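Local structure of putative uncharacterized protein (Leishmania major, 3M3I) at residues Ala204-Lys207 / Gln208-Glu212. The protein is of unknown function but belongs to the cupin superfamily (DUF985), whose members are built on a beta-barrel scaffold. Numbering follows the deposited sequence.
Sequences AVIK and QMAYE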
loop_
_atom_site.group_PDB
_atom_site.type_symbol
_atom_site.label_atom_id
_atom_site.label_comp_id
_atom_site.label_asym_id
_atom_site.label_seq_id
_atom_site.Cartn_x
_atom_site.Cartn_y
_atom_site.Cartn_z
ATOM N N ALA A 204 9.933 27.138 -9.703
ATOM C CA ALA A 204 8.874 27.282 -8.699
ATOM C C ALA A 204 8.768 26.064 -7.767
ATOM O O ALA A 204 8.756 26.220 -6.545
ATOM C CB ALA A 204 7.549 27.555 -9.371
ATOM N N VAL A 205 8.691 24.862 -8.330
ATOM C CA VAL A 205 8.668 23.643 -7.507
ATOM C C VAL A 205 10.001 23.494 -6.762
ATOM O O VAL A 205 10.022 23.083 -5.601
ATOM C CB VAL A 205 8.348 22.356 -8.336
ATOM C CG1 VAL A 205 9.240 22.248 -9.548
ATOM C CG2 VAL A 205 8.502 21.092 -7.480
ATOM N N ILE A 206 11.106 23.865 -7.411
ATOM C CA ILE A 206 12.417 23.739 -6.776
ATOM C C ILE A 206 12.496 24.622 -5.519
ATOM O O ILE A 206 12.797 24.117 -4.438
ATOM C CB ILE A 206 13.568 24.054 -7.738
ATOM C CG1 ILE A 206 13.698 22.948 -8.787
ATOM C CG2 ILE A 206 14.895 24.183 -6.979
ATOM C CD1 ILE A 206 14.564 23.345 -9.975
ATOM N N LYS A 207 12.206 25.911 -5.663
ATOM C CA LYS A 207 12.227 26.836 -4.527
ATOM C C LYS A 207 11.153 26.558 -3.469
ATOM O O LYS A 207 11.322 26.923 -2.323
ATOM C CB LYS A 207 12.144 28.295 -5.008
ATOM C CG LYS A 207 13.496 28.817 -5.531
ATOM C CD LYS A 207 13.414 30.230 -6.049
ATOM C CE LYS A 207 14.809 30.749 -6.411
ATOM N NZ LYS A 207 14.854 32.242 -6.572
ATOM N N GLN A 208 10.056 25.914 -3.862
ATOM C CA GLN A 208 8.989 25.526 -2.940
ATOM C C GLN A 208 9.356 24.251 -2.200
ATOM O O GLN A 208 9.175 24.181 -0.996
ATOM C CB GLN A 208 7.668 25.326 -3.700
ATOM C CG GLN A 208 6.461 24.826 -2.846
ATOM C CD GLN A 208 5.189 24.637 -3.675
ATOM O OE1 GLN A 208 4.995 25.298 -4.708
ATOM N NE2 GLN A 208 4.319 23.731 -3.233
ATOM N N MET A 209 9.891 23.252 -2.908
ATOM C CA MET A 209 10.047 21.891 -2.337
ATOM C C MET A 209 11.459 21.400 -2.038
ATOM O O MET A 209 11.598 20.343 -1.438
ATOM C CB MET A 209 9.359 20.859 -3.238
ATOM C CG MET A 209 7.851 21.069 -3.404
ATOM S SD MET A 209 6.943 21.021 -1.841
ATOM C CE MET A 209 7.381 19.396 -1.214
ATOM N N ALA A 210 12.498 22.113 -2.457
ATOM C CA ALA A 210 13.868 21.679 -2.168
ATOM C C ALA A 210 14.416 22.413 -0.962
ATOM O O ALA A 210 14.068 23.576 -0.723
ATOM C CB ALA A 210 14.775 21.897 -3.368
ATOM N N TYR A 211 15.268 21.727 -0.202
ATOM C CA TYR A 211 15.972 22.331 0.924
ATOM C C TYR A 211 16.792 23.520 0.453
ATOM O O TYR A 211 17.414 23.466 -0.621
ATOM C CB TYR A 211 16.910 21.329 1.582
ATOM C CG TYR A 211 16.280 20.426 2.629
ATOM C CD1 TYR A 211 15.696 20.952 3.782
ATOM C CD2 TYR A 211 16.324 19.039 2.497
ATOM C CE1 TYR A 211 15.151 20.113 4.757
ATOM C CE2 TYR A 211 15.782 18.207 3.453
ATOM C CZ TYR A 211 15.205 18.742 4.578
ATOM O OH TYR A 211 14.681 17.893 5.527
ATOM N N GLU A 212 16.772 24.588 1.255
ATOM C CA GLU A 212 17.614 25.777 1.036
ATOM C C GLU A 212 18.812 25.743 1.980
ATOM O O GLU A 212 19.938 25.516 1.548
ATOM C CB GLU A 212 16.826 27.077 1.265
#
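Q208 N donates to A204 O at 3.0 Å, the first of three successive i to i+4 bonds that define the last turn of helix 203-209. M209 N follows, bonding to V205 O at 2.7 Å. A210 N closes the series on I206 O at 2.8 Å, and its extended psi of 147° then turns the chain out of the helix. Beyond the backbone, K207 carries an extended chain, and its NZ forms a salt bridge with E203 OE2, one turn back. The apolar packing is light: V205 CG2 lies 4.1 Å from M209 CG, the two side chains crossing at about a right angle. M209 then bends at chi2 and chi3 (both near -60°), which carries its thioether end away from V205, and its side chain also touches H95 of strand 92-98. One residue on, I206 CG2 approaches A210 CB at 4.3 Å, while I206 also packs on Q192 and M196 of helix 192-198. The example illustrates a C-terminal helix end in which modest i to i+4 packing accompanies the main-chain bonds, and A210 O, taken up by Q192 NE2, ties that end to helix 192-198 of the cupin fold.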